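Local atomic coordinates of cysteine hydrolase (Pseudomonas syringae pv. phaseolicola 1448A, PDB entry 3IRV), a protein that probably acts as a hydrolase, belonging to the isochorismatase family of cysteine hydrolases. Residues A[156-161]-A[197-202]; A[66-71]-A[128-133]; A[41-46]-A[145-150]. All coordinates share one frame; numbering follows the deposited sequence. Where two conformers were deposited one is given.

Contact 1: A[156-161]-A[197-202]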
ATOM      1  N   THR A 156      -0.811   3.052   5.800  1.00  9.44           N
ATOM      2  CA  THR A 156      -1.862   3.749   6.531  1.00 10.21           C
ATOM      3  C   THR A 156      -2.771   4.596   5.600  1.00 13.81           C
ATOM      4  O   THR A 156      -3.996   4.561   5.713  1.00 12.79           O
ATOM      5  CB  THR A 156      -1.233   4.591   7.651  1.00 12.29           C
ATOM      6  OG1 THR A 156      -0.422   3.712   8.468  1.00 13.04           O
ATOM      7  CG2 THR A 156      -2.320   5.301   8.504  1.00 12.72           C
ATOM      8  N   ILE A 157      -2.154   5.345   4.689  1.00 10.22           N
ATOM      9  CA  ILE A 157      -2.895   6.088   3.669  1.00 10.64           C
ATOM     10  C   ILE A 157      -3.774   5.195   2.772  1.00 10.26           C
ATOM     11  O   ILE A 157      -4.973   5.464   2.632  1.00 12.63           O
ATOM     12  CB  ILE A 157      -1.914   6.913   2.822  1.00 11.34           C
ATOM     13  CG1 ILE A 157      -1.253   7.980   3.705  1.00 11.89           C
ATOM     14  CG2 ILE A 157      -2.617   7.562   1.615  1.00 12.23           C
ATOM     15  CD1 ILE A 157      -0.044   8.708   3.023  1.00 13.94           C
ATOM     16  N   ARG A 158      -3.199   4.138   2.178  1.00  9.92           N
ATOM     17  CA  ARG A 158      -3.988   3.206   1.336  1.00 10.18           C
ATOM     18  C   ARG A 158      -5.125   2.573   2.125  1.00 13.67           C
ATOM     19  O   ARG A 158      -6.267   2.542   1.673  1.00 14.84           O
ATOM     20  CB  ARG A 158      -3.088   2.095   0.821  1.00 12.63           C
ATOM     21  CG  ARG A 158      -2.011   2.629  -0.124  1.00 12.45           C
ATOM     22  CD  ARG A 158      -1.051   1.538  -0.514  1.00 13.95           C
ATOM     23  NE  ARG A 158       0.049   2.048  -1.340  1.00 14.58           N
ATOM     24  CZ  ARG A 158       0.358   1.597  -2.556  1.00 18.80           C
ATOM     25  NH1 ARG A 158      -0.339   0.618  -3.106  1.00 13.94           N
ATOM     26  NH2 ARG A 158       1.370   2.149  -3.229  1.00 15.19           N
ATOM     27  N   ASP A 159      -4.820   2.121   3.342  1.00 10.48           N
ATOM     28  CA  ASP A 159      -5.853   1.503   4.172  1.00 14.99           C
ATOM     29  C   ASP A 159      -6.939   2.489   4.629  1.00 12.78           C
ATOM     30  O   ASP A 159      -8.110   2.126   4.759  1.00 12.61           O
ATOM     31  CB  ASP A 159      -5.214   0.762   5.353  1.00 13.71           C
ATOM     32  CG  ASP A 159      -4.325  -0.407   4.892  1.00 14.48           C
ATOM     33  OD1 ASP A 159      -4.253  -0.694   3.655  1.00 14.75           O
ATOM     34  OD2 ASP A 159      -3.712  -1.076   5.774  1.00 13.45           O
ATOM     35  N   GLY A 160      -6.542   3.751   4.811  1.00 12.43           N
ATOM     36  CA  GLY A 160      -7.477   4.794   5.184  1.00 12.61           C
ATOM     37  C   GLY A 160      -8.432   5.086   4.033  1.00 10.56           C
ATOM     38  O   GLY A 160      -9.651   5.102   4.231  1.00 13.34           O
ATOM     39  N   VAL A 161      -7.887   5.315   2.826  1.00 10.32           N
ATOM     40  CA  VAL A 161      -8.785   5.635   1.699  1.00 11.22           C
ATOM     41  C   VAL A 161      -9.750   4.477   1.393  1.00 11.10           C
ATOM     42  O   VAL A 161     -10.928   4.709   1.067  1.00 13.26           O
ATOM     43  CB  VAL A 161      -8.005   6.145   0.430  1.00 16.09           C
ATOM     44  CG1 VAL A 161      -7.205   5.021  -0.238  1.00 15.94           C
ATOM     45  CG2 VAL A 161      -8.991   6.789  -0.552  1.00 16.46           C
ATOM     46  N   LEU A 197       4.787  10.389  -3.195  1.00 14.25           N
ATOM     47  CA  LEU A 197       3.907  11.560  -3.126  1.00 11.30           C
ATOM     48  C   LEU A 197       3.069  11.702  -4.403  1.00 10.95           C
ATOM     49  O   LEU A 197       1.875  12.064  -4.360  1.00 12.84           O
ATOM     50  CB  LEU A 197       4.730  12.822  -2.861  1.00 12.10           C
ATOM     51  CG  LEU A 197       5.431  12.853  -1.505  1.00 14.59           C
ATOM     52  CD1 LEU A 197       6.203  14.169  -1.431  1.00 14.24           C
ATOM     53  CD2 LEU A 197       4.423  12.789  -0.348  1.00 14.55           C
ATOM     54  N   THR A 198       3.703  11.402  -5.543  1.00 12.76           N
ATOM     55  CA  THR A 198       3.007  11.468  -6.838  1.00 12.62           C
ATOM     56  C   THR A 198       1.864  10.419  -6.853  1.00 14.54           C
ATOM     57  O   THR A 198       0.707  10.712  -7.224  1.00 15.09           O
ATOM     58  CB  THR A 198       4.016  11.238  -7.987  1.00 14.04           C
ATOM     59  OG1 THR A 198       4.964  12.328  -7.999  1.00 14.93           O
ATOM     60  CG2 THR A 198       3.289  11.205  -9.354  1.00 15.62           C
ATOM     61  N   THR A 199       2.185   9.210  -6.409  1.00 11.32           N
ATOM     62  CA  THR A 199       1.190   8.140  -6.331  1.00 11.35           C
ATOM     63  C   THR A 199       0.038   8.509  -5.402  1.00 11.74           C
ATOM     64  O   THR A 199      -1.144   8.362  -5.738  1.00 14.06           O
ATOM     65  CB  THR A 199       1.860   6.846  -5.852  1.00 13.47           C
ATOM     66  OG1 THR A 199       2.827   6.452  -6.831  1.00 15.20           O
ATOM     67  CG2 THR A 199       0.838   5.700  -5.684  1.00 12.50           C
ATOM     68  N   ILE A 200       0.378   9.028  -4.226  1.00 14.04           N
ATOM     69  CA  ILE A 200      -0.689   9.469  -3.305  1.00 11.86           C
ATOM     70  C   ILE A 200      -1.585  10.538  -3.942  1.00 13.29           C
ATOM     71  O   ILE A 200      -2.820  10.453  -3.855  1.00 14.05           O
ATOM     72  CB  ILE A 200      -0.124   9.959  -1.969  1.00 13.10           C
ATOM     73  CG1 ILE A 200       0.627   8.824  -1.268  1.00  9.63           C
ATOM     74  CG2 ILE A 200      -1.244  10.583  -1.095  1.00 12.75           C
ATOM     75  CD1 ILE A 200       1.647   9.372  -0.227  1.00 10.92           C
ATOM     76  N   ALA A 201      -0.972  11.542  -4.593  1.00 11.42           N
ATOM     77  CA  ALA A 201      -1.767  12.618  -5.195  1.00 14.59           C
ATOM     78  C   ALA A 201      -2.652  12.131  -6.372  1.00 12.26           C
ATOM     79  O   ALA A 201      -3.701  12.713  -6.654  1.00 13.80           O
ATOM     80  CB  ALA A 201      -0.836  13.722  -5.659  1.00 12.73           C
ATOM     81  N   TYR A 202      -2.219  11.070  -7.051  1.00  9.86           N
ATOM     82  CA  TYR A 202      -2.974  10.584  -8.212  1.00 12.72           C
ATOM     83  C   TYR A 202      -4.009   9.539  -7.798  1.00 16.12           C
ATOM     84  O   TYR A 202      -5.059   9.408  -8.431  1.00 15.60           O
ATOM     85  CB  TYR A 202      -2.015   9.979  -9.240  1.00 13.41           C
ATOM     86  CG  TYR A 202      -2.560   9.933 -10.652  1.00 13.01           C
ATOM     87  CD1 TYR A 202      -2.345  10.999 -11.537  1.00 18.17           C
ATOM     88  CD2 TYR A 202      -3.271   8.812 -11.115  1.00 18.64           C
ATOM     89  CE1 TYR A 202      -2.840  10.947 -12.856  1.00 19.00           C
ATOM     90  CE2 TYR A 202      -3.761   8.752 -12.420  1.00 18.07           C
ATOM     91  CZ  TYR A 202      -3.546   9.827 -13.274  1.00 20.01           C
ATOM     92  OH  TYR A 202      -4.048   9.746 -14.558  1.00 23.68           O
TER
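Helices 149-162 and 189-204 lie side by side, with Ile-157 and Ile-200 the closest CA pair of the two segments, 8.1 Å apart. The gap this leaves is bridged by the tips of the two isoleucines: Ile-157 points across, while Ile-200 reaches over with its end. CD1 of Ile-157 meets CD1 of Ile-200 at 3.7 Å, with the side chains crossing at about a right angle. Both residues adopt the same first torsion, which sets CG1 beside the backbone N and opposite the carbonyl carbon (chi1 -65° in Ile-157, -61° in Ile-200); the ethyl arm of each, rather than its CG2 methyl, therefore makes the touch. At the adjacent positions, the extended Arg-158 runs out to bring NH2 within 4.3 Å of CG2 of Thr-199, a loose contact in which the methyl lies obliquely to the guanidinium plane. The hydroxyl of Thr-199 takes no part, being bonded to Ile-195 O within its own helix. The charge of Arg-158 is met by a salt bridge to Glu-154 of its own helix, and its NH1 and NH2 also bond to Thr-155 OG1 and Asn-150 O of the second subunit, so the polar border of this apolar contact belongs to the dimer interface. Beneath the isoleucine pair lies the parallel sheet: Ile-157 rests on Val-167 and Ala-169 of strand 166-170, Ile-200 on the same Ala-169 and on Val-207 of strand 206-208, while Phe-204 of helix 189-204 packs on Ile-157, Arg-158 and Thr-199.

Contact 2: A[66-71]-A[128-133]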
ATOM      1  N   MET A  66      -7.768  16.115  17.160  1.00 15.32           N
ATOM      2  CA  MET A  66      -7.185  14.971  17.875  1.00 14.49           C
ATOM      3  C   MET A  66      -5.848  14.575  17.289  1.00 13.25           C
ATOM      4  O   MET A  66      -5.695  14.533  16.078  1.00 15.06           O
ATOM      5  CB  MET A  66      -8.136  13.755  17.840  1.00 15.59           C
ATOM      6  CG  MET A  66      -7.586  12.467  18.507  1.00 18.98           C
ATOM      7  SD  MET A  66      -8.819  11.122  18.728  1.00 14.00           S
ATOM      8  CE  MET A  66      -9.596  11.269  17.148  1.00 10.82           C
ATOM      9  N   VAL A  67      -4.875  14.324  18.167  1.00 13.18           N
ATOM     10  CA  VAL A  67      -3.561  13.860  17.769  1.00 10.93           C
ATOM     11  C   VAL A  67      -3.396  12.397  18.175  1.00 14.53           C
ATOM     12  O   VAL A  67      -3.571  12.059  19.355  1.00 14.59           O
ATOM     13  CB  VAL A  67      -2.459  14.675  18.467  1.00 16.61           C
ATOM     14  CG1 VAL A  67      -1.101  14.065  18.209  1.00 15.12           C
ATOM     15  CG2 VAL A  67      -2.500  16.123  17.973  1.00 15.40           C
ATOM     16  N   ILE A  68      -3.032  11.559  17.201  1.00 11.07           N
ATOM     17  CA  ILE A  68      -2.844  10.115  17.415  1.00 11.66           C
ATOM     18  C   ILE A  68      -1.436   9.728  17.004  1.00 14.53           C
ATOM     19  O   ILE A  68      -1.022  10.022  15.888  1.00 14.59           O
ATOM     20  CB  ILE A  68      -3.826   9.300  16.555  1.00 13.56           C
ATOM     21  CG1 ILE A  68      -5.264   9.694  16.925  1.00 13.11           C
ATOM     22  CG2 ILE A  68      -3.579   7.782  16.728  1.00 15.59           C
ATOM     23  CD1 ILE A  68      -6.370   9.205  15.956  1.00 16.79           C
ATOM     24  N   TYR A  69      -0.705   9.068  17.896  1.00 12.37           N
ATOM     25  CA  TYR A  69       0.615   8.537  17.550  1.00 11.78           C
ATOM     26  C   TYR A  69       0.494   7.050  17.269  1.00 14.79           C
ATOM     27  O   TYR A  69      -0.160   6.346  18.022  1.00 13.41           O
ATOM     28  CB  TYR A  69       1.573   8.697  18.723  1.00 12.55           C
ATOM     29  CG  TYR A  69       1.915  10.113  19.093  1.00 11.53           C
ATOM     30  CD1 TYR A  69       3.156  10.646  18.719  1.00 11.95           C
ATOM     31  CD2 TYR A  69       1.030  10.917  19.869  1.00 10.87           C
ATOM     32  CE1 TYR A  69       3.521  11.960  19.079  1.00 12.04           C
ATOM     33  CE2 TYR A  69       1.384  12.225  20.224  1.00 13.10           C
ATOM     34  CZ  TYR A  69       2.635  12.738  19.827  1.00 12.23           C
ATOM     35  OH  TYR A  69       2.953  14.047  20.224  1.00 14.79           O
ATOM     36  N   LEU A  70       1.113   6.578  16.195  1.00 11.23           N
ATOM     37  CA  LEU A  70       1.231   5.138  15.966  1.00 10.97           C
ATOM     38  C   LEU A  70       2.619   4.709  16.427  1.00 14.46           C
ATOM     39  O   LEU A  70       3.606   5.450  16.235  1.00 12.78           O
ATOM     40  CB  LEU A  70       1.131   4.805  14.477  1.00 13.78           C
ATOM     41  CG  LEU A  70      -0.168   5.252  13.810  1.00 13.81           C
ATOM     42  CD1 LEU A  70      -0.163   4.765  12.373  1.00 14.33           C
ATOM     43  CD2 LEU A  70      -1.395   4.748  14.575  1.00 14.48           C
ATOM     44  N   ARG A  71       2.702   3.532  17.038  1.00 13.98           N
ATOM     45  CA  ARG A  71       3.991   2.932  17.369  1.00 12.67           C
ATOM     46  C   ARG A  71       4.020   1.506  16.869  1.00 13.68           C
ATOM     47  O   ARG A  71       3.053   0.757  17.085  1.00 12.15           O
ATOM     48  CB  ARG A  71       4.215   2.916  18.887  1.00 14.40           C
ATOM     49  CG  ARG A  71       4.141   4.306  19.538  1.00 13.05           C
ATOM     50  CD  ARG A  71       4.522   4.263  21.039  1.00 12.06           C
ATOM     51  NE  ARG A  71       3.689   3.289  21.765  1.00 13.55           N
ATOM     52  CZ  ARG A  71       3.780   3.050  23.069  1.00 22.09           C
ATOM     53  NH1 ARG A  71       4.668   3.708  23.795  1.00 19.53           N
ATOM     54  NH2 ARG A  71       2.991   2.135  23.640  1.00 17.33           N
ATOM     55  N   THR A 128      -5.857  -2.867  14.219  1.00 13.70           N
ATOM     56  CA  THR A 128      -5.474  -1.950  15.292  1.00 11.08           C
ATOM     57  C   THR A 128      -6.670  -1.227  15.845  1.00 10.83           C
ATOM     58  O   THR A 128      -7.760  -1.256  15.263  1.00 13.38           O
ATOM     59  CB  THR A 128      -4.536  -0.817  14.826  1.00 10.76           C
ATOM     60  OG1 THR A 128      -5.279   0.156  14.062  1.00 12.44           O
ATOM     61  CG2 THR A 128      -3.373  -1.350  14.038  1.00 14.12           C
ATOM     62  N   ASP A 129      -6.444  -0.515  16.955  1.00 11.42           N
ATOM     63  CA  ASP A 129      -7.504   0.317  17.563  1.00 13.08           C
ATOM     64  C   ASP A 129      -7.917   1.545  16.731  1.00 12.22           C
ATOM     65  O   ASP A 129      -8.864   2.230  17.081  1.00 12.95           O
ATOM     66  CB  ASP A 129      -7.008   0.852  18.911  1.00 11.54           C
ATOM     67  CG  ASP A 129      -6.905  -0.206  19.992  1.00 15.37           C
ATOM     68  OD1 ASP A 129      -7.251  -1.393  19.766  1.00 14.60           O
ATOM     69  OD2 ASP A 129      -6.458   0.166  21.115  1.00 15.20           O
ATOM     70  N   LEU A 130      -7.179   1.859  15.653  1.00 10.91           N
ATOM     71  CA  LEU A 130      -7.307   3.184  15.034  1.00 10.55           C
ATOM     72  C   LEU A 130      -8.718   3.476  14.514  1.00 14.22           C
ATOM     73  O   LEU A 130      -9.241   4.560  14.751  1.00 14.24           O
ATOM     74  CB  LEU A 130      -6.285   3.339  13.899  1.00 13.05           C
ATOM     75  CG  LEU A 130      -6.271   4.701  13.213  1.00 12.43           C
ATOM     76  CD1 LEU A 130      -6.017   5.822  14.222  1.00 16.24           C
ATOM     77  CD2 LEU A 130      -5.223   4.714  12.089  1.00 13.66           C
ATOM     78  N   ASP A 131      -9.351   2.510  13.849  1.00 11.87           N
ATOM     79  CA  ASP A 131     -10.667   2.776  13.284  0.50 12.94           C
ATOM     80  C   ASP A 131     -11.697   3.075  14.376  1.00 13.73           C
ATOM     81  O   ASP A 131     -12.576   3.921  14.187  1.00 15.94           O
ATOM     82  CB  ASP A 131     -11.120   1.612  12.409  0.50 11.09           C
ATOM     83  CG  ASP A 131     -12.258   1.990  11.495  0.50 11.24           C
ATOM     84  OD1 ASP A 131     -12.108   2.942  10.696  0.50 14.03           O
ATOM     85  OD2 ASP A 131     -13.316   1.338  11.595  0.50 18.36           O
ATOM     86  N   THR A 132     -11.566   2.399  15.519  1.00 12.21           N
ATOM     87  CA  THR A 132     -12.485   2.662  16.649  1.00 13.96           C
ATOM     88  C   THR A 132     -12.279   4.093  17.162  1.00 15.47           C
ATOM     89  O   THR A 132     -13.245   4.859  17.314  1.00 14.90           O
ATOM     90  CB  THR A 132     -12.261   1.652  17.778  1.00 14.11           C
ATOM     91  OG1 THR A 132     -12.584   0.330  17.318  1.00 14.27           O
ATOM     92  CG2 THR A 132     -13.091   2.012  19.037  1.00 14.93           C
ATOM     93  N   VAL A 133     -11.020   4.480  17.372  1.00 13.29           N
ATOM     94  CA  VAL A 133     -10.689   5.807  17.872  1.00 13.87           C
ATOM     95  C   VAL A 133     -11.249   6.908  16.924  1.00 14.96           C
ATOM     96  O   VAL A 133     -11.862   7.886  17.365  1.00 16.85           O
ATOM     97  CB  VAL A 133      -9.174   5.929  18.108  1.00 15.22           C
ATOM     98  CG1 VAL A 133      -8.752   7.375  18.430  1.00 18.23           C
ATOM     99  CG2 VAL A 133      -8.729   4.945  19.217  1.00 15.19           C
TER
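Leu-130 and Val-133 from the start of helix 130-136 pack on Met-66 and Ile-68 of strand 66-72, laying the helix on one face of the central parallel sheet of this alpha/beta fold. Ile-68 is the hub. Its CD1 touches Leu-130 CD1 at 3.8 Å and Val-133 CG1 at 3.9 Å, the latter tip to tip, while its CG2 lies 4.0 Å from Leu-130 CD1, so that one leucine methyl is met by both branches of the isoleucine. Val-133 sends CG1 opposite its backbone N (chi1 171°), placing this methyl between Ile-68 and the thioether of Met-66, whose SD comes to 3.8 Å from Val-133 CG1. A bend at the last torsion of Met-66 (chi3 42°) turns CE toward the same valine. Ahead of the helix, Thr-128 OG1 accepts from Leu-130 N at 3.0 Å, nearly straight at 164°, a capping bond at the turn leading into the helix from which Leu-130 projects; the hydroxyl is also bonded to Gly-124 O. On the other side of the strand, Val-67 and Tyr-69 pack against helix 50-62. With only aliphatic carbons and a thioether sulfur meeting across it, the contact has no directional bond to set its register: shape and burial hold helix to sheet, while the cap and the strand's sheet bonds run elsewhere.

Contact 3: A[41-46]-A[145-150]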
ATOM      1  N   LEU A  41      16.804   0.860  13.085  1.00 15.84           N
ATOM      2  CA  LEU A  41      16.094   1.075  11.828  1.00 18.35           C
ATOM      3  C   LEU A  41      16.139   2.556  11.423  1.00 11.99           C
ATOM      4  O   LEU A  41      15.225   3.057  10.779  1.00 16.69           O
ATOM      5  CB  LEU A  41      14.656   0.577  11.947  1.00 22.39           C
ATOM      6  CG  LEU A  41      14.452  -0.905  12.290  1.00 21.88           C
ATOM      7  CD1 LEU A  41      12.963  -1.163  12.579  1.00 21.05           C
ATOM      8  CD2 LEU A  41      14.961  -1.821  11.167  1.00 26.99           C
ATOM      9  N   TYR A  42      17.257   3.202  11.760  1.00 18.45           N
ATOM     10  CA  TYR A  42      17.446   4.637  11.557  1.00 20.37           C
ATOM     11  C   TYR A  42      17.186   5.088  10.116  1.00 18.48           C
ATOM     12  O   TYR A  42      17.720   4.519   9.162  1.00 19.90           O
ATOM     13  CB  TYR A  42      18.879   5.013  11.943  1.00 16.49           C
ATOM     14  CG  TYR A  42      19.253   6.471  11.729  1.00 21.25           C
ATOM     15  CD1 TYR A  42      18.472   7.508  12.260  1.00 16.94           C
ATOM     16  CD2 TYR A  42      20.395   6.803  10.990  1.00 21.78           C
ATOM     17  CE1 TYR A  42      18.844   8.835  12.097  1.00 18.62           C
ATOM     18  CE2 TYR A  42      20.760   8.116  10.808  1.00 21.51           C
ATOM     19  CZ  TYR A  42      19.986   9.127  11.368  1.00 22.95           C
ATOM     20  OH  TYR A  42      20.344  10.444  11.191  1.00 23.26           O
ATOM     21  N   VAL A  43      16.347   6.117   9.991  1.00 17.14           N
ATOM     22  CA  VAL A  43      15.987   6.733   8.714  1.00 15.75           C
ATOM     23  C   VAL A  43      16.474   8.186   8.859  1.00 14.12           C
ATOM     24  O   VAL A  43      15.846   8.994   9.553  1.00 13.57           O
ATOM     25  CB  VAL A  43      14.443   6.714   8.517  1.00 16.52           C
ATOM     26  CG1 VAL A  43      14.064   7.429   7.222  1.00 14.68           C
ATOM     27  CG2 VAL A  43      13.913   5.272   8.520  1.00 18.02           C
ATOM     28  N   LYS A  44      17.596   8.517   8.224  1.00 16.09           N
ATOM     29  CA  LYS A  44      18.209   9.840   8.443  1.00 16.31           C
ATOM     30  C   LYS A  44      17.342  11.047   8.081  1.00 17.27           C
ATOM     31  O   LYS A  44      17.443  12.100   8.733  1.00 18.86           O
ATOM     32  CB  LYS A  44      19.590   9.944   7.778  1.00 21.99           C
ATOM     33  CG  LYS A  44      19.604   9.810   6.277  1.00 21.21           C
ATOM     34  CD  LYS A  44      21.047  10.026   5.777  1.00 29.59           C
ATOM     35  CE  LYS A  44      21.150   9.981   4.257  1.00 50.03           C
ATOM     36  NZ  LYS A  44      21.331   8.599   3.726  1.00 57.65           N
ATOM     37  N   SER A  45      16.446  10.895   7.094  1.00 13.12           N
ATOM     38  CA  SER A  45      15.577  12.016   6.695  1.00 15.73           C
ATOM     39  C   SER A  45      14.541  12.393   7.769  1.00 14.63           C
ATOM     40  O   SER A  45      13.910  13.447   7.689  1.00 15.88           O
ATOM     41  CB  SER A  45      14.880  11.676   5.382  1.00 17.17           C
ATOM     42  OG  SER A  45      14.061  10.524   5.558  1.00 19.07           O
ATOM     43  N   THR A  46      14.370  11.546   8.796  1.00 13.68           N
ATOM     44  CA  THR A  46      13.484  11.932   9.907  1.00 14.79           C
ATOM     45  C   THR A  46      13.925  13.241  10.569  1.00 12.88           C
ATOM     46  O   THR A  46      13.104  13.991  11.093  1.00 14.39           O
ATOM     47  CB  THR A  46      13.373  10.834  11.006  1.00 15.41           C
ATOM     48  OG1 THR A  46      14.677  10.461  11.483  1.00 14.57           O
ATOM     49  CG2 THR A  46      12.664   9.569  10.480  1.00 12.63           C
ATOM     50  N   CYS A 145       1.573  12.097   8.833  1.00 13.33           N
ATOM     51  CA  CYS A 145       2.988  12.450   8.838  1.00 13.26           C
ATOM     52  C   CYS A 145       3.775  11.359   9.550  1.00 12.35           C
ATOM     53  O   CYS A 145       3.168  10.469  10.172  1.00 12.00           O
ATOM     54  CB  CYS A 145       3.180  13.796   9.533  1.00 13.65           C
ATOM     55  SG  CYS A 145       2.676  13.783  11.314  1.00 15.02           S
ATOM     56  N   GLY A 146       5.108  11.399   9.445  1.00 11.90           N
ATOM     57  CA  GLY A 146       5.952  10.407  10.122  1.00 12.78           C
ATOM     58  C   GLY A 146       6.851   9.637   9.183  1.00 14.20           C
ATOM     59  O   GLY A 146       7.316  10.199   8.217  1.00 12.84           O
ATOM     60  N   THR A 147       7.095   8.345   9.471  1.00 13.04           N
ATOM     61  CA  THR A 147       8.053   7.555   8.685  1.00 12.56           C
ATOM     62  C   THR A 147       7.583   6.070   8.734  1.00 14.92           C
ATOM     63  O   THR A 147       6.919   5.696   9.703  1.00 13.74           O
ATOM     64  CB  THR A 147       9.515   7.740   9.271  1.00 14.62           C
ATOM     65  OG1 THR A 147      10.512   7.353   8.309  1.00 14.45           O
ATOM     66  CG2 THR A 147       9.716   6.904  10.556  1.00 13.64           C
ATOM     67  N   VAL A 148       7.874   5.213   7.734  1.00 13.87           N
ATOM     68  CA  VAL A 148       8.573   5.530   6.487  1.00 14.05           C
ATOM     69  C   VAL A 148       7.551   5.849   5.387  1.00 14.61           C
ATOM     70  O   VAL A 148       6.529   5.156   5.255  1.00 12.76           O
ATOM     71  CB  VAL A 148       9.514   4.350   6.081  1.00 13.02           C
ATOM     72  CG1 VAL A 148      10.278   4.647   4.805  1.00 18.00           C
ATOM     73  CG2 VAL A 148      10.484   4.025   7.232  1.00 18.31           C
ATOM     74  N   THR A 149       7.830   6.887   4.596  1.00 13.48           N
ATOM     75  CA  THR A 149       6.851   7.413   3.636  1.00 11.82           C
ATOM     76  C   THR A 149       6.114   6.340   2.870  1.00 13.45           C
ATOM     77  O   THR A 149       4.881   6.330   2.846  1.00 13.67           O
ATOM     78  CB  THR A 149       7.508   8.389   2.638  1.00 14.51           C
ATOM     79  OG1 THR A 149       8.178   9.422   3.382  1.00 14.40           O
ATOM     80  CG2 THR A 149       6.455   9.006   1.712  1.00 18.16           C
ATOM     81  N   ASN A 150       6.873   5.446   2.241  1.00 10.79           N
ATOM     82  CA  ASN A 150       6.276   4.485   1.299  1.00 13.19           C
ATOM     83  C   ASN A 150       5.840   3.192   1.982  1.00 14.73           C
ATOM     84  O   ASN A 150       5.246   2.311   1.333  1.00 13.81           O
ATOM     85  CB  ASN A 150       7.261   4.137   0.188  1.00 14.03           C
ATOM     86  CG  ASN A 150       8.519   3.499   0.721  1.00 13.36           C
ATOM     87  OD1 ASN A 150       9.143   4.015   1.668  1.00 15.54           O
ATOM     88  ND2 ASN A 150       8.917   2.390   0.117  1.00 16.53           N
TER
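Val-43 and Thr-46, in the loop that follows helix 32-35, close on Thr-147 and Val-148, where strand 141-147 gives way to helix 149-162. Thr-147 sits at the centre. Its OG1 is approached by Val-43 CG1 at 3.7 Å, the two side chains sliding past each other in opposite directions, and Thr-46 CG2 lies 3.8 Å from Thr-147 CB. Alongside, CG2 of Val-43 meets CG2 of Val-148 at 3.9 Å, two methyls on obliquely crossing side chains. Although methyls gather round it, the buried hydroxyl of Thr-147 is bonded to Ala-175 O. The next shell sets these groups. Val-43 O receives two bonds from Thr-46, one from N at 3.0 Å that closes a beta turn, near type I, with Lys-44 and Ser-45 at its corner, and one from OG1 at 2.7 Å, nearly in line with the carbonyl (168°). For the second bond OG1 stands between its own backbone N and carbonyl carbon (chi1 54°), which leaves CG2 to face Thr-147. On the other segment, the chain turns a corner at Gly-146, and the peptide between Thr-147 and Val-148 is cis, just before Val-148 takes the N-cap position; a non-prolyl cis peptide at this place is a known feature of isochorismatase-family cysteine hydrolases, where it lies close to the active-site cysteine. Farther out, Phe-34 of helix 32-35 packs on Thr-147, Ala-175 of strand 174-175 lies against Thr-46, and Cys-145 is hydrogen-bonded through its backbone to Ile-26 and Val-28 of strand 23-28.

In the fold
Contacts 1 and 3 are buried and share helix 149-162, contact 3 at its cap and contact 1 farther along; contact 2 is only partly buried. Contact 1 joins helix to helix, contact 2 helix to strand, and contact 3 a loop to the junction of strand 141-147 and helix 149-162. Contact 2 is the most uniformly apolar, whereas contact 1 borders an arginine engaged with the second subunit and contact 3 encloses a bonded threonine hydroxyl. Contacts 1 and 2 touch directly, Thr-156 OG1 lying 4.1 Å from Leu-70 CD1. Contacts 2 and 3 reach the same sheet on opposite sides of the chain's centre, their centres about 19 Å apart.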